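Local coordinates for tRNA (Adenine(22)-N(1))-methyltransferase (Mycoplasma capricolum subsp. capricolum, PDB 6QE6), which probably methylates N1 of adenine 22 in tRNA with S-adenosylmethionine as the methyl donor, and is caught here with the spent cofactor S-adenosyl-homocysteine, at residues 26-29 and 30-33; 91-95 and 96-100; 117-120 and 121-124; 146-149 and 150-154; 161-165 and 166-170. One frame throughout, in Å; residues are numbered along the deposited sequence.

Contact 1 of 5, residues 26-29 and 30-33; sequences LNQV and AKLI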
# COMPACT_ATOMS: atom_id res chain seq x y z
N LEU A 26 1.31 -3.20 -10.11
CA LEU A 26 2.72 -3.36 -9.78
C LEU A 26 3.59 -2.39 -10.57
O LEU A 26 4.59 -1.89 -10.04
CB LEU A 26 3.17 -4.81 -10.01
CG LEU A 26 2.76 -5.76 -8.87
CD1 LEU A 26 3.58 -7.03 -8.87
CD2 LEU A 26 2.88 -5.05 -7.50
N ASN A 27 3.21 -2.09 -11.81
CA ASN A 27 3.96 -1.07 -12.52
C ASN A 27 3.83 0.28 -11.84
O ASN A 27 4.77 1.08 -11.88
CB ASN A 27 3.51 -0.96 -13.96
CG ASN A 27 4.38 -1.76 -14.88
OD1 ASN A 27 4.03 -2.88 -15.28
ND2 ASN A 27 5.56 -1.21 -15.18
N GLN A 28 2.70 0.55 -11.20
CA GLN A 28 2.55 1.83 -10.52
C GLN A 28 3.52 1.95 -9.36
O GLN A 28 4.12 3.00 -9.16
CB GLN A 28 1.11 2.04 -10.05
CG GLN A 28 0.07 2.10 -11.19
CD GLN A 28 0.57 2.87 -12.40
OE1 GLN A 28 0.71 2.32 -13.49
NE2 GLN A 28 0.87 4.14 -12.20
N VAL A 29 3.72 0.85 -8.62
CA VAL A 29 4.74 0.82 -7.58
C VAL A 29 6.14 1.03 -8.17
O VAL A 29 6.99 1.73 -7.59
CB VAL A 29 4.65 -0.50 -6.79
CG1 VAL A 29 5.87 -0.67 -5.91
CG2 VAL A 29 3.41 -0.53 -5.96
N ALA A 30 6.43 0.42 -9.33
CA ALA A 30 7.78 0.48 -9.87
C ALA A 30 8.14 1.89 -10.34
O ALA A 30 9.32 2.28 -10.26
CB ALA A 30 7.93 -0.52 -11.01
N LYS A 31 7.17 2.68 -10.80
CA LYS A 31 7.47 4.04 -11.23
C LYS A 31 8.01 4.90 -10.09
O LYS A 31 8.78 5.83 -10.33
CB LYS A 31 6.22 4.70 -11.83
CG LYS A 31 5.71 3.99 -13.05
CD LYS A 31 4.94 4.92 -13.94
CE LYS A 31 4.27 4.12 -15.00
NZ LYS A 31 3.44 3.14 -14.27
N LEU A 32 7.63 4.60 -8.85
CA LEU A 32 8.05 5.40 -7.71
C LEU A 32 9.46 5.07 -7.21
O LEU A 32 9.93 5.72 -6.28
CB LEU A 32 7.05 5.23 -6.55
CG LEU A 32 5.59 5.55 -6.91
CD1 LEU A 32 4.57 5.07 -5.86
CD2 LEU A 32 5.46 7.04 -7.18
N ILE A 33 10.12 4.07 -7.79
CA ILE A 33 11.37 3.54 -7.24
C ILE A 33 12.49 3.75 -8.25
O ILE A 33 12.45 3.18 -9.36
CB ILE A 33 11.28 2.05 -6.88
CG1 ILE A 33 10.21 1.83 -5.83
CG2 ILE A 33 12.63 1.55 -6.39
CD1 ILE A 33 10.18 0.43 -5.32
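The last turn of helix 24-31, the helix that precedes the first strand of the methyltransferase sheet, joins residues 26-29 to 30-33, and Q28 and K31 meet on one flank of it. Two i to i+4 bonds carry the helix to its end: A30 N reaches L26 O at 3.0 Å, and K31 N reaches N27 O at 3.1 Å. The spacing then shortens, for L32 N turns to V29 O (3.2 Å), with the donor standing well above the carbonyl plane.

The helix is amphipathic. On its sheet side V29 sends its methyl branches toward T111, C113 and I135 of the neighbouring strands, while the CG1 methylene of I33 rests against V29 O at 3.7 Å. L32 folds back over the same turn, its CG touching Q28 O. L26 stands at the cofactor end of the helix, its side chain about 4 Å from the bound S-adenosyl-homocysteine, next to the cofactor-binding R25. Beyond the helix a second lysine, K58, bonds both A30 O and I33 O through its NZ.

The flank with Q28 and K31 carries the polar side chains. These two lie side by side and point the same way, and a bend at the far end of the lysine (chi4 57°) folds its ammonium group back over the turn. There it has two weak bonds, one to the backbone and one to a side chain: K31 NZ lies 3.4 Å from N27 O and 3.0 Å from Q28 OE1.

Contact 2 of 5, residues 91-95 and 96-100; sequences ILSNG and LEFVK. With SAH (S-adenosyl-L-homocysteine), chain C.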
# COMPACT_ATOMS: atom_id res chain seq x y z
N ILE A 91 13.80 -14.36 1.33
CA ILE A 91 13.74 -14.36 2.79
C ILE A 91 12.36 -14.86 3.21
O ILE A 91 11.33 -14.30 2.81
CB ILE A 91 13.99 -12.95 3.37
CG1 ILE A 91 15.31 -12.36 2.85
CG2 ILE A 91 13.93 -12.98 4.90
CD1 ILE A 91 16.53 -13.17 3.18
N LEU A 92 12.34 -15.89 4.05
CA LEU A 92 11.12 -16.39 4.65
C LEU A 92 10.88 -15.67 5.97
O LEU A 92 11.70 -15.76 6.89
CB LEU A 92 11.22 -17.90 4.86
CG LEU A 92 10.10 -18.54 5.66
CD1 LEU A 92 8.83 -18.62 4.82
CD2 LEU A 92 10.53 -19.90 6.13
N SER A 93 9.76 -14.94 6.08
CA SER A 93 9.57 -14.07 7.23
C SER A 93 8.13 -13.59 7.30
O SER A 93 7.50 -13.32 6.28
CB SER A 93 10.52 -12.86 7.16
OG SER A 93 10.41 -12.01 8.30
N ASN A 94 7.63 -13.44 8.52
CA ASN A 94 6.37 -12.74 8.76
C ASN A 94 6.64 -11.23 8.70
O ASN A 94 7.15 -10.64 9.66
CB ASN A 94 5.79 -13.14 10.10
CG ASN A 94 4.39 -12.59 10.34
OD1 ASN A 94 3.98 -11.59 9.76
ND2 ASN A 94 3.66 -13.26 11.21
N GLY A 95 6.29 -10.61 7.57
CA GLY A 95 6.39 -9.16 7.47
C GLY A 95 7.83 -8.68 7.65
O GLY A 95 8.75 -9.07 6.92
N LEU A 96 8.05 -7.84 8.66
CA LEU A 96 9.32 -7.15 8.81
C LEU A 96 10.20 -7.75 9.89
O LEU A 96 11.19 -7.13 10.28
CB LEU A 96 9.07 -5.68 9.12
CG LEU A 96 8.35 -4.96 7.98
CD1 LEU A 96 8.26 -3.48 8.29
CD2 LEU A 96 9.05 -5.22 6.63
N GLU A 97 9.87 -8.95 10.37
CA GLU A 97 10.64 -9.55 11.46
C GLU A 97 12.09 -9.77 11.07
O GLU A 97 12.97 -9.68 11.92
CB GLU A 97 10.00 -10.87 11.91
CG GLU A 97 8.78 -10.69 12.80
CD GLU A 97 8.05 -12.01 13.07
OE1 GLU A 97 8.57 -13.07 12.65
OE2 GLU A 97 6.94 -11.99 13.68
N PHE A 98 12.34 -10.02 9.78
CA PHE A 98 13.69 -10.29 9.31
C PHE A 98 14.60 -9.06 9.38
O PHE A 98 15.82 -9.20 9.44
CB PHE A 98 13.64 -10.81 7.88
CG PHE A 98 13.44 -9.72 6.85
CD1 PHE A 98 12.16 -9.27 6.55
CD2 PHE A 98 14.52 -9.16 6.18
CE1 PHE A 98 11.97 -8.28 5.61
CE2 PHE A 98 14.33 -8.16 5.24
CZ PHE A 98 13.06 -7.72 4.96
N VAL A 99 14.03 -7.85 9.33
CA VAL A 99 14.87 -6.65 9.22
C VAL A 99 15.78 -6.46 10.43
O VAL A 99 16.83 -5.83 10.31
CB VAL A 99 13.99 -5.41 8.98
CG1 VAL A 99 14.85 -4.16 8.81
CG2 VAL A 99 13.10 -5.61 7.74
N LYS A 100 15.41 -7.01 11.59
CA LYS A 100 16.30 -6.96 12.76
C LYS A 100 17.69 -7.51 12.45
O LYS A 100 18.69 -6.98 12.95
CB LYS A 100 15.67 -7.75 13.91
CG LYS A 100 14.80 -6.95 14.85
CD LYS A 100 13.89 -7.87 15.68
CE LYS A 100 12.50 -8.05 15.02
NZ LYS A 100 11.70 -6.77 14.91
N SAH C . 3.11 -9.10 -4.12
CA SAH C . 2.25 -9.75 -5.11
CB SAH C . 1.54 -10.96 -4.51
CG SAH C . 0.51 -10.69 -3.41
SD SAH C . -0.35 -12.20 -2.90
C SAH C . 1.22 -8.77 -5.69
O SAH C . 0.93 -7.73 -5.08
OXT SAH C . 0.66 -8.99 -6.77
C5' SAH C . 0.03 -11.90 -1.16
C4' SAH C . 1.32 -12.59 -0.73
O4' SAH C . 1.68 -12.13 0.55
C3' SAH C . 1.16 -14.09 -0.60
O3' SAH C . 2.20 -14.73 -1.32
C2' SAH C . 1.31 -14.38 0.88
O2' SAH C . 2.00 -15.59 1.06
C1' SAH C . 2.10 -13.19 1.37
N9 SAH C . 1.83 -12.83 2.76
C8 SAH C . 0.63 -12.85 3.40
N7 SAH C . 0.84 -12.41 4.68
C5 SAH C . 2.13 -12.12 4.84
C6 SAH C . 2.85 -11.66 5.93
N6 SAH C . 2.25 -11.41 7.09
N1 SAH C . 4.21 -11.45 5.79
C2 SAH C . 4.84 -11.69 4.59
N3 SAH C . 4.10 -12.15 3.51
C4 SAH C . 2.77 -12.36 3.64
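The phenyl ring of F98 has oxygens at its rim: G95 O lies at the edge in the ring plane, 3.4 Å from F98 CD1, and S93 OG also sits near that plane, while one face carries CG2 of the adjacent V99. I91 comes at the ring obliquely, its side chain crossing that of F98 at about a right angle and its CG2 methyl resting 3.7 Å from F98 CB. The phenylalanine takes the cramped first torsion between its own N and carbonyl carbon (chi1 78°), which turns the ring back toward the preceding strand. A40, I42 and C65 of the neighbouring strands also touch F98.

The chain folds back through a type II' beta turn from N94 to E97, just after strand 88-92, with G95 at its second position and a positive phi of 61°. E97 N closes the turn on N94 O over 3.3 Å, the donor lying above the carbonyl plane. Beside it F98 N makes a weak bond to S93 OG, and the extended side chain of E97 lies along N94, with its CG 3.5 Å from N94 O.

On its other side the turn reads the adenine of S-adenosyl-homocysteine, as in Rossmann-like methyltransferases. G95 N donates to the ring nitrogen N1 of the cofactor at 2.9 Å, and the cofactor's exocyclic N6 donates to N94 OD1 at 3.2 Å. S93 O approaches C2 of the adenine at 3.5 Å, next to N1.

Contact 3 of 5, residues 117-120 and 121-124; sequences SQTI and LEIL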
# COMPACT_ATOMS: atom_id res chain seq x y z
N SER A 117 -5.44 -3.69 4.39
CA SER A 117 -4.90 -2.67 5.29
C SER A 117 -4.69 -3.22 6.69
O SER A 117 -3.70 -2.91 7.35
CB SER A 117 -5.84 -1.47 5.32
OG SER A 117 -5.81 -0.83 4.07
N GLN A 118 -5.63 -4.03 7.18
CA GLN A 118 -5.49 -4.60 8.51
C GLN A 118 -4.19 -5.40 8.62
O GLN A 118 -3.37 -5.14 9.51
CB GLN A 118 -6.69 -5.49 8.81
CG GLN A 118 -7.20 -5.43 10.23
CD GLN A 118 -8.70 -5.69 10.28
OE1 GLN A 118 -9.49 -4.75 10.40
NE2 GLN A 118 -9.09 -6.96 10.15
N THR A 119 -3.98 -6.34 7.68
CA THR A 119 -2.72 -7.09 7.64
C THR A 119 -1.52 -6.17 7.54
O THR A 119 -0.49 -6.40 8.19
CB THR A 119 -2.73 -8.05 6.45
OG1 THR A 119 -3.97 -8.77 6.41
CG2 THR A 119 -1.56 -9.04 6.53
N ILE A 120 -1.62 -5.13 6.71
CA ILE A 120 -0.49 -4.25 6.46
C ILE A 120 -0.16 -3.46 7.71
O ILE A 120 1.01 -3.34 8.09
CB ILE A 120 -0.81 -3.32 5.27
CG1 ILE A 120 -0.78 -4.11 3.96
CG2 ILE A 120 0.21 -2.20 5.23
CD1 ILE A 120 -1.40 -3.38 2.82
N LEU A 121 -1.18 -2.92 8.38
CA LEU A 121 -0.94 -2.17 9.61
C LEU A 121 -0.23 -3.04 10.65
O LEU A 121 0.69 -2.57 11.33
CB LEU A 121 -2.26 -1.63 10.16
CG LEU A 121 -2.24 -0.84 11.47
CD1 LEU A 121 -1.46 0.46 11.31
CD2 LEU A 121 -3.66 -0.55 11.94
N GLU A 122 -0.63 -4.31 10.77
CA GLU A 122 0.03 -5.20 11.73
C GLU A 122 1.50 -5.42 11.36
O GLU A 122 2.37 -5.42 12.24
CB GLU A 122 -0.71 -6.53 11.80
CG GLU A 122 0.12 -7.71 12.36
CD GLU A 122 0.72 -8.65 11.26
OE1 GLU A 122 0.06 -8.85 10.19
OE2 GLU A 122 1.84 -9.21 11.48
N ILE A 123 1.79 -5.62 10.08
CA ILE A 123 3.18 -5.70 9.64
C ILE A 123 3.95 -4.43 10.03
O ILE A 123 5.12 -4.50 10.44
CB ILE A 123 3.24 -5.95 8.12
CG1 ILE A 123 2.66 -7.34 7.82
CG2 ILE A 123 4.68 -5.75 7.58
CD1 ILE A 123 2.73 -7.72 6.36
N LEU A 124 3.29 -3.27 9.94
CA LEU A 124 3.99 -2.03 10.26
C LEU A 124 4.35 -1.89 11.73
O LEU A 124 5.20 -1.04 12.07
CB LEU A 124 3.16 -0.83 9.79
CG LEU A 124 3.07 -0.73 8.27
CD1 LEU A 124 2.10 0.36 7.84
CD2 LEU A 124 4.46 -0.46 7.73
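I120 and L124 form the packed side of this helix, lying side by side one turn apart, with I120 CG2 4.1 Å from L124 CD1. L124 also lays its CG against the carbonyl oxygen of I120, at 3.3 Å, while that oxygen takes the amide of L124 in the carbonyl plane. Beneath them I120 presses on I112 and L115 of strand 109-115 and on I136 of strand 133-138, and L124 meets Y134. L121 turns from this pair toward helix 143-151, where it touches N144 and L145.

Helix 117-124 is the crossover of a beta-alpha-beta unit, running between the parallel strands 109-115 and 133-138. Its regular bonds begin with L121 N to S117 O, short at 2.7 Å and straight (169°). Ahead of them S117 OG is bonded to S141 O and S138 OG, tying the first turn to the end of strand 133-138 and the loop after it.

The opposite flank is polar and looser. T119 and E122 lie side by side, but E122 OE1 comes no nearer to T119 CG2 than 4.0 Å. A bend in the glutamate chain (chi2 -99°) brings the same carboxylate oxygen to 3.2 Å from T119 O, two acceptors with no bond between them. I123 sits between the two regimes: its CG1 rests on T119 O at 3.3 Å, and its side chain lines the S-adenosyl-homocysteine pocket.

Contact 4 of 5, residues 146-149 and 150-154; sequences RLWA and VSHNY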
# COMPACT_ATOMS: atom_id res chain seq x y z
N ARG A 146 -3.13 5.83 6.86
CA ARG A 146 -2.87 7.26 6.88
C ARG A 146 -2.78 7.77 8.31
O ARG A 146 -1.93 8.61 8.62
CB ARG A 146 -3.96 7.99 6.08
CG ARG A 146 -3.80 7.84 4.56
CD ARG A 146 -4.73 8.74 3.72
NE ARG A 146 -6.08 8.23 3.83
CZ ARG A 146 -6.76 7.61 2.87
NH1 ARG A 146 -6.25 7.44 1.66
NH2 ARG A 146 -7.98 7.18 3.14
N LEU A 147 -3.62 7.25 9.20
CA LEU A 147 -3.54 7.57 10.62
C LEU A 147 -2.19 7.19 11.18
O LEU A 147 -1.58 7.94 11.96
CB LEU A 147 -4.65 6.83 11.37
CG LEU A 147 -5.37 7.42 12.58
CD1 LEU A 147 -5.44 8.95 12.52
CD2 LEU A 147 -6.78 6.82 12.63
N TRP A 148 -1.71 6.01 10.81
CA TRP A 148 -0.38 5.57 11.20
C TRP A 148 0.68 6.56 10.75
O TRP A 148 1.50 7.01 11.55
CB TRP A 148 -0.12 4.18 10.62
CG TRP A 148 1.18 3.63 11.03
CD1 TRP A 148 1.48 3.02 12.21
CD2 TRP A 148 2.39 3.64 10.26
NE1 TRP A 148 2.81 2.65 12.22
CE2 TRP A 148 3.39 3.02 11.04
CE3 TRP A 148 2.73 4.11 8.98
CZ2 TRP A 148 4.70 2.83 10.57
CZ3 TRP A 148 4.03 3.94 8.53
CH2 TRP A 148 5.00 3.30 9.33
N ALA A 149 0.67 6.93 9.46
CA ALA A 149 1.65 7.90 8.98
C ALA A 149 1.54 9.21 9.74
O ALA A 149 2.54 9.78 10.16
CB ALA A 149 1.49 8.15 7.47
N VAL A 150 0.32 9.71 9.92
CA VAL A 150 0.14 11.01 10.58
C VAL A 150 0.61 10.95 12.03
O VAL A 150 1.36 11.82 12.49
CB VAL A 150 -1.33 11.46 10.48
CG1 VAL A 150 -1.57 12.69 11.36
CG2 VAL A 150 -1.68 11.74 9.02
N SER A 151 0.18 9.93 12.76
CA SER A 151 0.50 9.85 14.18
C SER A 151 1.99 9.66 14.44
O SER A 151 2.45 9.97 15.54
CB SER A 151 -0.29 8.72 14.83
OG SER A 151 0.19 7.47 14.37
N HIS A 152 2.75 9.16 13.46
CA HIS A 152 4.20 9.08 13.55
C HIS A 152 4.90 10.26 12.90
O HIS A 152 6.14 10.33 12.93
CB HIS A 152 4.71 7.78 12.92
CG HIS A 152 4.40 6.56 13.72
ND1 HIS A 152 3.20 5.89 13.63
CD2 HIS A 152 5.15 5.87 14.62
CE1 HIS A 152 3.21 4.85 14.45
NE2 HIS A 152 4.38 4.81 15.05
N ASN A 153 4.14 11.18 12.28
CA ASN A 153 4.67 12.37 11.63
C ASN A 153 5.54 12.01 10.41
O ASN A 153 6.56 12.64 10.14
CB ASN A 153 5.44 13.25 12.62
CG ASN A 153 5.34 14.73 12.31
OD1 ASN A 153 4.81 15.12 11.27
ND2 ASN A 153 5.88 15.56 13.21
N TYR A 154 5.11 11.01 9.66
CA TYR A 154 5.71 10.65 8.39
C TYR A 154 4.94 11.31 7.24
O TYR A 154 3.71 11.40 7.28
CB TYR A 154 5.72 9.13 8.19
CG TYR A 154 6.45 8.33 9.24
CD1 TYR A 154 7.57 8.84 9.91
CD2 TYR A 154 6.05 7.03 9.54
CE1 TYR A 154 8.25 8.09 10.86
CE2 TYR A 154 6.73 6.26 10.50
CZ TYR A 154 7.82 6.79 11.16
OH TYR A 154 8.47 6.03 12.10
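W148 leaves helix 143-151 with its CG opposite the backbone N (chi1 -177°), a torsion that swings the indole forward over the last turn toward H152 and Y154. From CB the five-membered ring comes first, and ND1 of H152 lies over one face of the indole, toward its rim. CG is 4.0 Å from H152 ND1, and farther out the indole nitrogen NE1 comes to 3.2 Å from H152 CE1. The two ring planes are inclined at 45°, so the pair is oblique. Beyond the ring fusion the six-membered ring takes over, and its outermost atom CH2 touches Y154 CE2 at 3.6 Å. Here the edge of Y154 is turned toward the indole face in an offset edge-to-face pair, with the planes at 64°. The indole also packs on L121 and L124 of helix 117-124 and on I174 of strand 168-175.

This aromatic cluster lies at the end of the helix, where a Schellman motif reverses the chain at N153 through a positive phi. Y154 N returns to A149 O at 2.9 Å, and N153 N bonds V150 O. At the other end of the segment R146 reaches away to a salt bridge with E159.

W148 O accepts two bonds from one residue, H152: the ring ND1 (2.9 Å) and the amide N (3.1 Å) arrive from opposite faces of its carbonyl plane. The ring bond lies within the imidazole plane, which fixes the rotation of H152. With ND1 donating to a carbonyl, that nitrogen presumably carries a proton; the contact does not settle the state of NE2.

Contact 5 of 5, residues 161-165 and 166-170; sequences FIYED and DHYYW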
# COMPACT_ATOMS: atom_id res chain seq x y z
N PHE A 161 -5.44 5.82 -6.79
CA PHE A 161 -6.55 4.87 -6.67
C PHE A 161 -6.65 4.11 -7.98
O PHE A 161 -6.77 4.73 -9.05
CB PHE A 161 -7.87 5.60 -6.35
CG PHE A 161 -9.04 4.68 -6.13
CD1 PHE A 161 -9.09 3.85 -5.00
CD2 PHE A 161 -10.10 4.64 -7.04
CE1 PHE A 161 -10.17 3.00 -4.79
CE2 PHE A 161 -11.19 3.80 -6.83
CZ PHE A 161 -11.23 2.98 -5.71
N ILE A 162 -6.60 2.78 -7.90
CA ILE A 162 -6.37 1.91 -9.06
C ILE A 162 -7.50 0.89 -9.18
O ILE A 162 -7.90 0.26 -8.19
CB ILE A 162 -5.01 1.20 -8.94
CG1 ILE A 162 -3.87 2.21 -8.92
CG2 ILE A 162 -4.84 0.17 -10.05
CD1 ILE A 162 -2.56 1.61 -8.49
N TYR A 163 -7.99 0.71 -10.40
CA TYR A 163 -8.90 -0.38 -10.72
C TYR A 163 -8.16 -1.41 -11.56
O TYR A 163 -7.61 -1.07 -12.61
CB TYR A 163 -10.14 0.13 -11.48
CG TYR A 163 -10.90 -1.02 -12.09
CD1 TYR A 163 -11.82 -1.75 -11.34
CD2 TYR A 163 -10.67 -1.40 -13.42
CE1 TYR A 163 -12.50 -2.82 -11.90
CE2 TYR A 163 -11.34 -2.48 -13.98
CZ TYR A 163 -12.26 -3.19 -13.22
OH TYR A 163 -12.93 -4.26 -13.79
N GLU A 164 -8.16 -2.67 -11.12
CA GLU A 164 -7.63 -3.74 -11.96
C GLU A 164 -8.30 -5.06 -11.63
O GLU A 164 -8.50 -5.38 -10.46
CB GLU A 164 -6.10 -3.88 -11.82
CG GLU A 164 -5.51 -5.03 -12.64
CD GLU A 164 -3.98 -5.02 -12.69
OE1 GLU A 164 -3.34 -4.50 -11.75
OE2 GLU A 164 -3.41 -5.55 -13.69
N ASP A 165 -8.64 -5.81 -12.68
CA ASP A 165 -9.23 -7.16 -12.58
C ASP A 165 -10.44 -7.20 -11.66
O ASP A 165 -10.55 -8.04 -10.76
CB ASP A 165 -8.18 -8.18 -12.14
CG ASP A 165 -7.13 -8.47 -13.21
OD1 ASP A 165 -7.36 -8.18 -14.41
OD2 ASP A 165 -6.07 -9.02 -12.84
N ASP A 166 -11.37 -6.28 -11.90
CA ASP A 166 -12.62 -6.21 -11.12
C ASP A 166 -12.35 -6.04 -9.63
O ASP A 166 -13.04 -6.63 -8.79
CB ASP A 166 -13.50 -7.43 -11.40
CG ASP A 166 -14.93 -7.05 -11.75
OD1 ASP A 166 -15.46 -6.09 -11.14
OD2 ASP A 166 -15.51 -7.70 -12.64
N HIS A 167 -11.34 -5.24 -9.28
CA HIS A 167 -10.94 -4.97 -7.90
C HIS A 167 -10.34 -3.57 -7.81
O HIS A 167 -9.68 -3.09 -8.74
CB HIS A 167 -9.92 -5.98 -7.38
CG HIS A 167 -10.51 -7.27 -6.92
ND1 HIS A 167 -10.85 -8.29 -7.79
CD2 HIS A 167 -10.82 -7.72 -5.68
CE1 HIS A 167 -11.34 -9.31 -7.10
NE2 HIS A 167 -11.34 -8.99 -5.82
N TYR A 168 -10.53 -2.93 -6.66
CA TYR A 168 -9.90 -1.64 -6.40
C TYR A 168 -8.70 -1.77 -5.47
O TYR A 168 -8.58 -2.72 -4.69
CB TYR A 168 -10.92 -0.65 -5.84
CG TYR A 168 -11.95 -0.33 -6.87
CD1 TYR A 168 -11.64 0.48 -7.94
CD2 TYR A 168 -13.21 -0.89 -6.80
CE1 TYR A 168 -12.58 0.76 -8.92
CE2 TYR A 168 -14.16 -0.62 -7.78
CZ TYR A 168 -13.84 0.21 -8.83
OH TYR A 168 -14.77 0.49 -9.80
N TYR A 169 -7.80 -0.81 -5.60
CA TYR A 169 -6.53 -0.82 -4.88
C TYR A 169 -6.16 0.59 -4.45
O TYR A 169 -6.41 1.56 -5.17
CB TYR A 169 -5.42 -1.40 -5.74
CG TYR A 169 -5.65 -2.84 -6.11
CD1 TYR A 169 -6.34 -3.19 -7.27
CD2 TYR A 169 -5.17 -3.86 -5.29
CE1 TYR A 169 -6.54 -4.49 -7.59
CE2 TYR A 169 -5.37 -5.17 -5.61
CZ TYR A 169 -6.07 -5.48 -6.76
OH TYR A 169 -6.27 -6.80 -7.08
N TRP A 170 -5.54 0.67 -3.28
CA TRP A 170 -5.20 1.94 -2.66
C TRP A 170 -3.69 2.00 -2.57
O TRP A 170 -3.06 1.24 -1.82
CB TRP A 170 -5.86 2.07 -1.28
CG TRP A 170 -7.36 2.34 -1.26
CD1 TRP A 170 -7.97 3.53 -1.01
CD2 TRP A 170 -8.43 1.39 -1.46
NE1 TRP A 170 -9.34 3.39 -1.04
CE2 TRP A 170 -9.65 2.09 -1.33
CE3 TRP A 170 -8.48 0.02 -1.76
CZ2 TRP A 170 -10.90 1.47 -1.47
CZ3 TRP A 170 -9.70 -0.59 -1.89
CH2 TRP A 170 -10.90 0.13 -1.75
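F161 turns differently toward each of two aromatic neighbours across the hairpin. Its edge points into the face of W170, a T-shaped pair with planes at 69° and F161 CE1 3.6 Å from W170 CE2. Against Y168 the ring is almost parallel, at 10°, but slid so far along that the two barely overlap; the touch is at the rim, F161 CZ to Y168 CD1 at 3.4 Å. Y163 meets Y168 obliquely near CE1, with Y163 CD1 over the tyrosine face.

These four rings share one face of the antiparallel hairpin formed by strands 155-163 and 168-175; Y202 meets F161, and Y205 meets both F161 and Y168. The opposite face carries I162 and Y169. Between these two the backbones make a hydrogen-bonded pair, Y169 N to I162 O (2.8 Å) and I162 N to Y169 O (3.0 Å).

At the tip D165 and D166 both take positive phi. H167 ND1 donates to D165 O at 3.0 Å, nearly straight and in the imidazole plane, and D166 N gives a weak bond to Y163 OH. E164 uses its carboxylate on the backbone amides of F24 and R25. If ionised, as is likely, it would interact favourably with the dipole of helix 24-31, next to the cofactor-binding R25.

In the fold
Contacts 2 and 3 meet at the adenine end of the S-adenosyl-homocysteine pocket: G95 CA lies 3.8 Å from I123 CG2, and N94 OD1 packs 3.6 Å from E122 OE2, an approach of two oxygens and not a bond. Contact 1 approaches the cofactor separately; its nearest atoms are about 13 Å from those of contact 2 and about 10 Å from those of contact 3. Contact 5 touches contact 1, with I162 CD1 3.8 Å from Q28 CG, and its Y169 side chain stays about 7 Å from the ligand. Contact 4 is away from the annotated sites, yet its W148 CE3 packs 4.0 Å from L124 CD1 of contact 3, joining two neighbouring helices.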